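Local coordinates for cellulase (Uncultured bacterium, PDB 3WX5), which probably hydrolyses internal beta-1,4-glucosidic bonds of cellulose, acting as a glycoside hydrolase family 12 endoglucanase, at residues 107-113 with 232-238; 35-41 with 75-81; 146-152 with 184-190. All coordinates share one frame; numbering follows the deposited sequence.

Contact 1: residues 107-113 with 232-238; sequences NWRLTPI and LKSSDFS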
loop_
_atom_site.group_PDB
_atom_site.type_symbol
_atom_site.label_atom_id
_atom_site.label_comp_id
_atom_site.label_asym_id
_atom_site.label_seq_id
_atom_site.Cartn_x
_atom_site.Cartn_y
_atom_site.Cartn_z
ATOM N N ASN A 107 -4.935 9.017 -6.513
ATOM C CA ASN A 107 -5.036 8.361 -7.812
ATOM C C ASN A 107 -4.034 7.217 -7.972
ATOM O O ASN A 107 -2.902 7.309 -7.493
ATOM C CB ASN A 107 -4.785 9.365 -8.955
ATOM C CG ASN A 107 -5.617 10.621 -8.846
ATOM O OD1 ASN A 107 -6.645 10.658 -8.181
ATOM N ND2 ASN A 107 -5.154 11.682 -9.511
ATOM N N TRP A 108 -4.393 6.209 -8.770
ATOM C CA TRP A 108 -3.450 5.141 -9.107
ATOM C C TRP A 108 -3.980 4.391 -10.319
ATOM O O TRP A 108 -5.185 4.227 -10.470
ATOM C CB TRP A 108 -3.299 4.155 -7.935
ATOM C CG TRP A 108 -2.161 3.155 -8.117
ATOM C CD1 TRP A 108 -0.869 3.426 -8.528
ATOM C CD2 TRP A 108 -2.184 1.758 -7.780
ATOM N NE1 TRP A 108 -0.143 2.249 -8.599
ATOM C CE2 TRP A 108 -0.922 1.217 -8.129
ATOM C CE3 TRP A 108 -3.164 0.904 -7.247
ATOM C CZ2 TRP A 108 -0.578 -0.111 -7.855
ATOM C CZ3 TRP A 108 -2.831 -0.436 -7.018
ATOM C CH2 TRP A 108 -1.560 -0.934 -7.350
ATOM N N ARG A 109 -3.074 3.869 -11.141
ATOM C CA ARG A 109 -3.466 2.991 -12.239
ATOM C C ARG A 109 -2.556 1.769 -12.208
ATOM O O ARG A 109 -1.353 1.892 -12.022
ATOM C CB ARG A 109 -3.320 3.712 -13.576
ATOM C CG ARG A 109 -3.729 2.869 -14.779
ATOM C CD ARG A 109 -3.817 3.719 -16.069
ATOM N NE ARG A 109 -2.492 4.083 -16.569
ATOM C CZ ARG A 109 -1.714 3.260 -17.273
ATOM N NH1 ARG A 109 -2.119 2.028 -17.547
ATOM N NH2 ARG A 109 -0.520 3.654 -17.675
ATOM N N LEU A 110 -3.140 0.591 -12.347
ATOM C CA LEU A 110 -2.344 -0.618 -12.334
ATOM C C LEU A 110 -2.550 -1.380 -13.646
ATOM O O LEU A 110 -3.626 -1.310 -14.285
ATOM C CB LEU A 110 -2.711 -1.473 -11.126
ATOM C CG LEU A 110 -4.174 -1.966 -11.133
ATOM C CD1 LEU A 110 -4.256 -3.459 -11.357
ATOM C CD2 LEU A 110 -4.937 -1.560 -9.873
ATOM N N THR A 111 -1.517 -2.102 -14.049
ATOM C CA THR A 111 -1.631 -2.997 -15.189
ATOM C C THR A 111 -1.541 -4.430 -14.652
ATOM O O THR A 111 -0.495 -4.839 -14.134
ATOM C CB THR A 111 -0.504 -2.695 -16.218
ATOM O OG1 THR A 111 -0.574 -1.308 -16.596
ATOM C CG2 THR A 111 -0.655 -3.578 -17.469
ATOM N N PRO A 112 -2.654 -5.180 -14.718
ATOM C CA PRO A 112 -2.690 -6.555 -14.225
ATOM C C PRO A 112 -1.962 -7.526 -15.151
ATOM O O PRO A 112 -1.548 -7.141 -16.270
ATOM C CB PRO A 112 -4.180 -6.891 -14.196
ATOM C CG PRO A 112 -4.823 -5.944 -15.142
ATOM C CD PRO A 112 -3.848 -4.839 -15.503
ATOM N N ILE A 113 -1.722 -8.740 -14.654
ATOM C CA ILE A 113 -1.157 -9.820 -15.496
ATOM C C ILE A 113 -2.014 -11.083 -15.401
ATOM O O ILE A 113 -2.826 -11.209 -14.485
ATOM C CB ILE A 113 0.307 -10.154 -15.111
ATOM C CG1 ILE A 113 0.426 -10.545 -13.627
ATOM C CG2 ILE A 113 1.221 -8.986 -15.428
ATOM C CD1 ILE A 113 1.836 -11.081 -13.277
ATOM N N LEU A 232 3.600 -6.814 -13.811
ATOM C CA LEU A 232 2.697 -5.899 -13.100
ATOM C C LEU A 232 3.285 -4.491 -13.120
ATOM O O LEU A 232 4.474 -4.319 -12.897
ATOM C CB LEU A 232 2.497 -6.348 -11.648
ATOM C CG LEU A 232 1.645 -7.613 -11.453
ATOM C CD1 LEU A 232 1.914 -8.205 -10.033
ATOM C CD2 LEU A 232 0.169 -7.277 -11.635
ATOM N N LYS A 233 2.448 -3.487 -13.362
ATOM C CA LYS A 233 2.952 -2.119 -13.476
ATOM C C LYS A 233 2.107 -1.177 -12.625
ATOM O O LYS A 233 0.881 -1.228 -12.662
ATOM C CB LYS A 233 2.897 -1.644 -14.941
ATOM C CG LYS A 233 3.557 -0.269 -15.164
ATOM C CD LYS A 233 3.706 0.064 -16.673
ATOM C CE LYS A 233 4.316 1.451 -16.917
ATOM N NZ LYS A 233 5.753 1.590 -16.483
ATOM N N SER A 234 2.781 -0.248 -11.965
ATOM C CA SER A 234 2.141 0.807 -11.157
ATOM C C SER A 234 2.364 2.140 -11.890
ATOM O O SER A 234 3.505 2.462 -12.220
ATOM C CB SER A 234 2.812 0.828 -9.773
ATOM O OG SER A 234 2.513 1.987 -8.978
ATOM N N SER A 235 1.283 2.889 -12.155
ATOM C CA SER A 235 1.373 4.177 -12.880
ATOM C C SER A 235 0.554 5.301 -12.250
ATOM O O SER A 235 -0.473 5.045 -11.627
ATOM C CB SER A 235 0.877 3.980 -14.325
ATOM O OG SER A 235 1.595 2.912 -14.929
ATOM N N ASP A 236 0.961 6.545 -12.490
ATOM C CA ASP A 236 0.081 7.699 -12.280
ATOM C C ASP A 236 -0.302 7.866 -10.802
ATOM O O ASP A 236 -1.422 8.290 -10.494
ATOM C CB ASP A 236 -1.227 7.545 -13.092
ATOM C CG ASP A 236 -0.998 7.393 -14.606
ATOM O OD1 ASP A 236 -0.006 7.928 -15.153
ATOM O OD2 ASP A 236 -1.875 6.768 -15.248
ATOM N N PHE A 237 0.589 7.504 -9.891
ATOM C CA PHE A 237 0.295 7.605 -8.447
ATOM C C PHE A 237 0.263 9.074 -8.002
ATOM O O PHE A 237 1.143 9.870 -8.375
ATOM C CB PHE A 237 1.358 6.849 -7.649
ATOM C CG PHE A 237 1.134 6.856 -6.159
ATOM C CD1 PHE A 237 0.075 6.148 -5.588
ATOM C CD2 PHE A 237 2.045 7.481 -5.315
ATOM C CE1 PHE A 237 -0.054 6.065 -4.195
ATOM C CE2 PHE A 237 1.939 7.376 -3.916
ATOM C CZ PHE A 237 0.884 6.671 -3.360
ATOM N N SER A 238 -0.731 9.419 -7.191
ATOM C CA SER A 238 -0.797 10.722 -6.563
ATOM C C SER A 238 -1.466 10.552 -5.213
ATOM O O SER A 238 -2.329 9.707 -5.035
ATOM C CB SER A 238 -1.655 11.658 -7.430
ATOM O OG SER A 238 -1.738 12.931 -6.842
HETATM O O HOH W 1 -2.459 10.691 -11.020
HETATM O O HOH W 2 -0.036 0.858 -14.734
#

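Contact 2: residues 35-41 with 75-81; sequences RYRVINN and AYPAIYL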
loop_
_atom_site.group_PDB
_atom_site.type_symbol
_atom_site.label_atom_id
_atom_site.label_comp_id
_atom_site.label_asym_id
_atom_site.label_seq_id
_atom_site.Cartn_x
_atom_site.Cartn_y
_atom_site.Cartn_z
ATOM N N ARG A 35 8.917 13.722 -3.666
ATOM C CA ARG A 35 7.586 13.720 -3.081
ATOM C C ARG A 35 7.147 12.291 -2.706
ATOM O O ARG A 35 6.394 12.101 -1.757
ATOM C CB ARG A 35 6.557 14.381 -3.998
ATOM C CG ARG A 35 5.139 14.235 -3.448
ATOM C CD ARG A 35 4.175 15.265 -3.993
ATOM N NE ARG A 35 2.826 14.995 -3.493
ATOM C CZ ARG A 35 2.357 15.403 -2.315
ATOM N NH1 ARG A 35 3.104 16.140 -1.502
ATOM N NH2 ARG A 35 1.120 15.103 -1.961
ATOM N N TYR A 36 7.572 11.304 -3.494
ATOM C CA TYR A 36 7.259 9.899 -3.219
ATOM C C TYR A 36 8.548 9.086 -3.188
ATOM O O TYR A 36 9.609 9.578 -3.565
ATOM C CB TYR A 36 6.281 9.306 -4.264
ATOM C CG TYR A 36 5.019 10.105 -4.451
ATOM C CD1 TYR A 36 4.111 10.280 -3.405
ATOM C CD2 TYR A 36 4.748 10.731 -5.663
ATOM C CE1 TYR A 36 2.999 11.108 -3.561
ATOM C CE2 TYR A 36 3.614 11.517 -5.836
ATOM C CZ TYR A 36 2.774 11.717 -4.779
ATOM O OH TYR A 36 1.676 12.525 -4.935
ATOM N N ARG A 37 8.452 7.854 -2.711
ATOM C CA ARG A 37 9.575 6.930 -2.694
ATOM C C ARG A 37 9.078 5.602 -3.215
ATOM O O ARG A 37 7.996 5.173 -2.826
ATOM C CB ARG A 37 10.007 6.729 -1.257
ATOM C CG ARG A 37 11.373 6.111 -1.099
ATOM C CD ARG A 37 12.093 6.817 0.045
ATOM N NE ARG A 37 12.965 5.883 0.720
ATOM C CZ ARG A 37 14.222 5.670 0.376
ATOM N NH1 ARG A 37 14.763 6.370 -0.617
ATOM N NH2 ARG A 37 14.939 4.767 1.032
ATOM N N VAL A 38 9.914 4.902 -3.973
ATOM C CA VAL A 38 9.569 3.577 -4.472
ATOM C C VAL A 38 10.510 2.535 -3.847
ATOM O O VAL A 38 11.718 2.778 -3.690
ATOM C CB VAL A 38 9.646 3.514 -6.010
ATOM C CG1 VAL A 38 9.386 2.076 -6.519
ATOM C CG2 VAL A 38 8.624 4.503 -6.618
ATOM N N ILE A 39 9.940 1.417 -3.403
ATOM C CA ILE A 39 10.730 0.425 -2.672
ATOM C C ILE A 39 10.524 -0.926 -3.318
ATOM O O ILE A 39 9.386 -1.281 -3.656
ATOM C CB ILE A 39 10.337 0.373 -1.164
ATOM C CG1 ILE A 39 8.808 0.327 -0.977
ATOM C CG2 ILE A 39 10.942 1.564 -0.398
ATOM C CD1 ILE A 39 8.376 0.114 0.493
ATOM N N ASN A 40 11.613 -1.677 -3.503
ATOM C CA ASN A 40 11.515 -3.035 -4.015
ATOM C C ASN A 40 10.874 -3.935 -2.965
ATOM O O ASN A 40 9.955 -4.725 -3.264
ATOM C CB ASN A 40 12.907 -3.557 -4.433
ATOM C CG ASN A 40 12.839 -4.663 -5.484
ATOM O OD1 ASN A 40 11.941 -4.688 -6.330
ATOM N ND2 ASN A 40 13.834 -5.562 -5.464
ATOM N N ASN A 41 11.354 -3.816 -1.741
ATOM C CA ASN A 41 10.627 -4.301 -0.565
ATOM C C ASN A 41 10.287 -5.795 -0.626
ATOM O O ASN A 41 9.123 -6.188 -0.430
ATOM C CB ASN A 41 9.341 -3.466 -0.374
ATOM C CG ASN A 41 8.690 -3.690 1.001
ATOM O OD1 ASN A 41 9.377 -3.979 1.988
ATOM N ND2 ASN A 41 7.362 -3.525 1.070
ATOM N N ALA A 75 6.739 -10.313 -1.020
ATOM C CA ALA A 75 7.230 -8.976 -1.405
ATOM C C ALA A 75 6.039 -8.039 -1.527
ATOM O O ALA A 75 4.936 -8.467 -1.863
ATOM C CB ALA A 75 7.944 -9.030 -2.785
ATOM N N TYR A 76 6.309 -6.752 -1.379
ATOM C CA TYR A 76 5.327 -5.707 -1.682
ATOM C C TYR A 76 6.084 -4.510 -2.288
ATOM O O TYR A 76 6.292 -3.489 -1.636
ATOM C CB TYR A 76 4.589 -5.331 -0.392
ATOM C CG TYR A 76 3.540 -4.219 -0.546
ATOM C CD1 TYR A 76 2.434 -4.366 -1.384
ATOM C CD2 TYR A 76 3.665 -3.030 0.170
ATOM C CE1 TYR A 76 1.442 -3.341 -1.480
ATOM C CE2 TYR A 76 2.709 -2.004 0.065
ATOM C CZ TYR A 76 1.617 -2.151 -0.761
ATOM O OH TYR A 76 0.715 -1.101 -0.885
ATOM N N PRO A 77 6.571 -4.669 -3.531
ATOM C CA PRO A 77 7.074 -3.495 -4.273
ATOM C C PRO A 77 5.990 -2.409 -4.317
ATOM O O PRO A 77 4.813 -2.720 -4.557
ATOM C CB PRO A 77 7.319 -4.042 -5.687
ATOM C CG PRO A 77 6.388 -5.270 -5.786
ATOM C CD PRO A 77 6.393 -5.859 -4.387
ATOM N N ALA A 78 6.350 -1.180 -3.961
ATOM C CA ALA A 78 5.343 -0.163 -3.639
ATOM C C ALA A 78 5.876 1.256 -3.819
ATOM O O ALA A 78 7.074 1.470 -3.801
ATOM C CB ALA A 78 4.861 -0.345 -2.185
ATOM N N ILE A 79 4.959 2.215 -3.944
ATOM C CA ILE A 79 5.305 3.623 -3.947
ATOM C C ILE A 79 4.555 4.258 -2.770
ATOM O O ILE A 79 3.480 3.784 -2.383
ATOM C CB ILE A 79 4.919 4.317 -5.282
ATOM C CG1 ILE A 79 5.279 5.806 -5.242
ATOM C CG2 ILE A 79 3.440 4.042 -5.701
ATOM C CD1 ILE A 79 5.353 6.464 -6.655
ATOM N N TYR A 80 5.164 5.256 -2.142
ATOM C CA TYR A 80 4.533 5.839 -0.960
ATOM C C TYR A 80 4.792 7.320 -0.769
ATOM O O TYR A 80 5.826 7.865 -1.202
ATOM C CB TYR A 80 4.881 5.045 0.319
ATOM C CG TYR A 80 6.300 5.173 0.820
ATOM C CD1 TYR A 80 6.638 6.144 1.759
ATOM C CD2 TYR A 80 7.259 4.210 0.503
ATOM C CE1 TYR A 80 7.945 6.243 2.259
ATOM C CE2 TYR A 80 8.557 4.277 1.026
ATOM C CZ TYR A 80 8.892 5.303 1.898
ATOM O OH TYR A 80 10.164 5.367 2.434
ATOM N N LEU A 81 3.858 7.930 -0.039
ATOM C CA LEU A 81 4.033 9.218 0.603
ATOM C C LEU A 81 4.105 9.004 2.109
ATOM O O LEU A 81 3.367 8.181 2.657
ATOM C CB LEU A 81 2.817 10.089 0.293
ATOM C CG LEU A 81 2.929 11.472 0.944
ATOM C CD1 LEU A 81 3.240 12.532 -0.075
ATOM C CD2 LEU A 81 1.637 11.770 1.677
HETATM O O HOH W 3 12.100 3.587 2.073
#

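Contact 3: residues 146-152 with 184-190; sequences LNWRGNV and RRTTPVT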
loop_
_atom_site.group_PDB
_atom_site.type_symbol
_atom_site.label_atom_id
_atom_site.label_comp_id
_atom_site.label_asym_id
_atom_site.label_seq_id
_atom_site.Cartn_x
_atom_site.Cartn_y
_atom_site.Cartn_z
ATOM N N LEU A 146 -7.603 -3.739 -4.767
ATOM C CA LEU A 146 -8.314 -3.303 -5.972
ATOM C C LEU A 146 -8.389 -4.389 -7.036
ATOM O O LEU A 146 -9.314 -4.409 -7.858
ATOM C CB LEU A 146 -7.629 -2.067 -6.572
ATOM C CG LEU A 146 -7.552 -0.883 -5.602
ATOM C CD1 LEU A 146 -6.713 0.211 -6.222
ATOM C CD2 LEU A 146 -8.974 -0.363 -5.238
ATOM N N ASN A 147 -7.420 -5.301 -7.015
ATOM C CA ASN A 147 -7.308 -6.321 -8.063
ATOM C C ASN A 147 -6.351 -7.421 -7.549
ATOM O O ASN A 147 -5.690 -7.253 -6.527
ATOM C CB ASN A 147 -6.777 -5.673 -9.371
ATOM C CG ASN A 147 -7.322 -6.338 -10.633
ATOM O OD1 ASN A 147 -7.653 -5.666 -11.643
ATOM N ND2 ASN A 147 -7.399 -7.656 -10.603
ATOM N N TRP A 148 -6.400 -8.595 -8.156
ATOM C CA TRP A 148 -5.654 -9.754 -7.631
ATOM C C TRP A 148 -5.799 -10.920 -8.598
ATOM O O TRP A 148 -6.596 -10.862 -9.531
ATOM C CB TRP A 148 -6.204 -10.178 -6.256
ATOM C CG TRP A 148 -7.645 -10.618 -6.327
ATOM C CD1 TRP A 148 -8.118 -11.869 -6.669
ATOM C CD2 TRP A 148 -8.795 -9.813 -6.065
ATOM N NE1 TRP A 148 -9.495 -11.882 -6.628
ATOM C CE2 TRP A 148 -9.936 -10.624 -6.290
ATOM C CE3 TRP A 148 -8.975 -8.468 -5.710
ATOM C CZ2 TRP A 148 -11.233 -10.131 -6.180
ATOM C CZ3 TRP A 148 -10.268 -7.970 -5.619
ATOM C CH2 TRP A 148 -11.384 -8.807 -5.870
ATOM N N ARG A 149 -5.022 -11.973 -8.357
ATOM C CA ARG A 149 -5.157 -13.190 -9.116
ATOM C C ARG A 149 -4.814 -14.332 -8.211
ATOM O O ARG A 149 -3.919 -14.209 -7.397
ATOM C CB ARG A 149 -4.205 -13.177 -10.309
ATOM C CG ARG A 149 -4.319 -14.434 -11.148
ATOM C CD ARG A 149 -3.358 -14.403 -12.335
ATOM N NE ARG A 149 -3.215 -15.736 -12.925
ATOM C CZ ARG A 149 -4.008 -16.208 -13.878
ATOM N NH1 ARG A 149 -4.989 -15.440 -14.367
ATOM N NH2 ARG A 149 -3.802 -17.433 -14.365
ATOM N N GLY A 150 -5.539 -15.444 -8.341
ATOM C CA GLY A 150 -5.103 -16.694 -7.731
ATOM C C GLY A 150 -5.776 -17.030 -6.419
ATOM O O GLY A 150 -5.285 -17.862 -5.667
ATOM N N ASN A 151 -6.919 -16.406 -6.137
ATOM C CA ASN A 151 -7.659 -16.686 -4.895
ATOM C C ASN A 151 -6.871 -16.387 -3.636
ATOM O O ASN A 151 -7.099 -17.015 -2.607
ATOM C CB ASN A 151 -8.193 -18.148 -4.832
ATOM C CG ASN A 151 -9.419 -18.285 -3.907
ATOM O OD1 ASN A 151 -10.322 -17.454 -3.950
ATOM N ND2 ASN A 151 -9.474 -19.357 -3.123
ATOM N N VAL A 152 -5.961 -15.413 -3.701
ATOM C CA VAL A 152 -5.266 -14.938 -2.514
ATOM C C VAL A 152 -6.284 -14.277 -1.576
ATOM O O VAL A 152 -7.298 -13.780 -2.050
ATOM C CB VAL A 152 -4.134 -13.952 -2.909
ATOM C CG1 VAL A 152 -3.021 -14.699 -3.655
ATOM C CG2 VAL A 152 -4.689 -12.802 -3.771
ATOM N N ARG A 184 -11.519 -5.300 0.582
ATOM C CA ARG A 184 -11.338 -5.923 -0.718
ATOM C C ARG A 184 -12.511 -5.511 -1.596
ATOM O O ARG A 184 -13.654 -5.868 -1.297
ATOM C CB ARG A 184 -11.308 -7.456 -0.573
ATOM C CG ARG A 184 -10.966 -8.168 -1.881
ATOM C CD ARG A 184 -11.114 -9.703 -1.777
ATOM N NE ARG A 184 -10.249 -10.311 -2.779
ATOM C CZ ARG A 184 -9.628 -11.481 -2.630
ATOM N NH1 ARG A 184 -9.879 -12.238 -1.559
ATOM N NH2 ARG A 184 -8.756 -11.888 -3.554
ATOM N N ARG A 185 -12.233 -4.910 -2.750
ATOM C CA ARG A 185 -13.338 -4.395 -3.591
ATOM C C ARG A 185 -14.164 -5.599 -4.051
ATOM O O ARG A 185 -13.595 -6.671 -4.292
ATOM C CB ARG A 185 -12.788 -3.659 -4.814
ATOM C CG ARG A 185 -13.743 -2.586 -5.340
ATOM C CD ARG A 185 -13.075 -1.827 -6.489
ATOM N NE ARG A 185 -13.853 -0.665 -6.934
ATOM C CZ ARG A 185 -14.919 -0.729 -7.721
ATOM N NH1 ARG A 185 -15.351 -1.910 -8.184
ATOM N NH2 ARG A 185 -15.491 0.407 -8.131
ATOM N N THR A 186 -15.485 -5.455 -4.099
ATOM C CA THR A 186 -16.357 -6.603 -4.434
ATOM C C THR A 186 -16.195 -7.003 -5.898
ATOM O O THR A 186 -16.486 -8.151 -6.273
ATOM C CB THR A 186 -17.853 -6.325 -4.130
ATOM O OG1 THR A 186 -18.263 -5.151 -4.820
ATOM C CG2 THR A 186 -18.078 -6.091 -2.626
ATOM N N THR A 187 -15.821 -6.037 -6.746
ATOM C CA THR A 187 -15.271 -6.360 -8.065
ATOM C C THR A 187 -13.981 -5.615 -8.344
ATOM O O THR A 187 -13.818 -4.467 -7.924
ATOM C CB THR A 187 -16.272 -6.067 -9.220
ATOM O OG1 THR A 187 -16.587 -4.682 -9.230
ATOM C CG2 THR A 187 -17.569 -6.868 -9.022
ATOM N N PRO A 188 -13.050 -6.260 -9.059
ATOM C CA PRO A 188 -11.723 -5.644 -9.267
ATOM C C PRO A 188 -11.764 -4.463 -10.241
ATOM O O PRO A 188 -12.658 -4.410 -11.085
ATOM C CB PRO A 188 -10.866 -6.797 -9.804
ATOM C CG PRO A 188 -11.872 -7.839 -10.308
ATOM C CD PRO A 188 -13.155 -7.642 -9.585
ATOM N N VAL A 189 -10.850 -3.496 -10.081
ATOM C CA VAL A 189 -10.658 -2.422 -11.049
ATOM C C VAL A 189 -9.182 -2.318 -11.430
ATOM O O VAL A 189 -8.336 -2.949 -10.806
ATOM C CB VAL A 189 -11.078 -1.044 -10.468
ATOM C CG1 VAL A 189 -12.610 -0.934 -10.342
ATOM C CG2 VAL A 189 -10.393 -0.775 -9.141
ATOM N N THR A 190 -8.873 -1.477 -12.413
ATOM C CA THR A 190 -7.483 -1.251 -12.805
ATOM C C THR A 190 -7.059 0.188 -12.556
ATOM O O THR A 190 -5.944 0.551 -12.876
ATOM C CB THR A 190 -7.238 -1.652 -14.279
ATOM O OG1 THR A 190 -8.145 -0.933 -15.138
ATOM C CG2 THR A 190 -7.481 -3.162 -14.437
#

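Contact 1: residues 107-113 with 232-238
W108 turns the edge of its indole to S234, and NE1 donates to OG (2.7 Å, 161°) almost in the plane of the ring. The two residues lie on neighbouring antiparallel strands of the beta-jelly-roll sandwich of family 12, whose register slips by one residue between the N107–S238 and R109–S235 pairs, a beta bulge. With CG anti to the backbone N (chi1 -170°), the indole packs between this sheet and the facing one, against F223, and its CD1 comes 4.1 Å from CD1 of F237. A leucine in place of W108 would probably leave the buried S234 OG without its N-H donor and open a gap in front of F223. The other face carries charge. R109, its chain bent at chi3, offers NE to OD2 of D236 in a salt bridge of 3.1 Å; the donor comes from above the carboxylate plane, and the two flat groups stand 52° apart. T111 and K233 run side by side, CB to CB 3.8 Å. At the strand end the I113 and L232 side chains cross at about a right angle, CG1 3.8 Å from CD2. Between R109 and K233 a water sits 2.6 Å from S235 OG and 2.9 Å from T111 OG1, and donates to K233 O.

Contact 2: residues 35-41 with 75-81
The hydroxyl of Y80 is gripped by three partners: R37 NE gives it a weak bond (3.3 Å), a water that itself accepts from the same NE donates to OH at 2.7 Å, and the carbonyl of A87 is a further partner. Y80 and R37 face each other as a hydrogen-bonded pair of two antiparallel strands in the jelly roll, and their side chains run alongside, pointing the same way. R37 CB rests over a face of the phenol, 3.9 Å from the ring centroid, while its guanidinium stands almost perpendicular to that ring and meets OH with its edge. With chi1 of Y80 at 71°, CG lies between the backbone N and the carbonyl carbon, a rotation that swings the ring across to R37. I39 CG2 touches the edge of this ring from the next position on the same face. R37 NH1 also forms a salt bridge with D30.

On the other face V38 CG2 packs against I79 CD1 (3.8 Å), and I79 CG1 also meets Y36 CB. L81 CD1 lies centrally over a face of the R35 guanidinium, 3.7 Å from CZ. R35 NE bonds to Y36 OH, and both side chains also bond V239 of strand 233-243, R35 NH2 to its O and Y36 OH to its N. Past the strand ends N41 adds two more bonds: its O takes the N-H of Y76 in a nearly straight bond (172°), and its ND2 reaches Y76 O at 2.9 Å from above the carbonyl plane.

Strand 28-31 flanks 36-39 on one side and strand 215-225 flanks 78-80 on the other, while I79 and Y36 pack on strand 233-243 of the facing sheet.

Contact 3: residues 146-152 with 184-190
L146 O accepts the N-H of V189 (2.9 Å, 153°), the one backbone hydrogen bond between the two segments, which joins the end of strand 140-149 to the loop leaving strand 179-185. These two strands run parallel within the larger sheet of the jelly roll. L146 and N147 both face A120 of strand 117-127 on the far side, a classic beta bulge. P188 CA closes on the same L146 carbonyl, and CG2 of V189 meets CB of L146 at 4.0 Å. N147 packs against CB of P188.

The main side-chain feature is a cation-pi contact between W148 and R184. The guanidinium does not lie flat on the indole: the planes are 69° apart, and it comes down edge first, NH2 leading, onto the five-membered ring, with CZ 3.9 Å from the centroid and close to the ring normal. NE, farther back along the extended arginine chain, passes over the six-membered ring, 3.5 Å from CZ2. Chi1 of W148 (62°) sets CG between its backbone N and carbonyl carbon and turns the indole toward R184; R185 O lies at the ring edge, near its plane, by CH2. NE1 of W148 and NH2 of R184 are both donors, so their proximity reflects the cation-pi approach and not a hydrogen bond.

M153 and P154 also touch R184, and its side chain packs on E170 of strand 167-175. Its charged tip ends on V152, whose carbonyl O takes a bond from NH2 at 2.8 Å and a weak one from NH1 at 3.0 Å.

From the N terminus, contact 2 closes first: segments 35-41 and 75-81 meet across 33 residues and join two neighbouring strands of the larger sheet. The chain then enters contact 1 at 107-113, in the other sheet, and that loop stays open until 232-238. Contact 3 nests inside it, with 31 residues between its segments. Contact 2 is in series with both. Contact 1 lies between the others: F237 packs on Y36 and I79 of contact 2, and T190 O of contact 3 probably accepts from L110 N. Contacts 2 and 3 sit on opposite sides of the chain's centre, about 9 Å apart at their nearest atoms, yet both reach the same sheet.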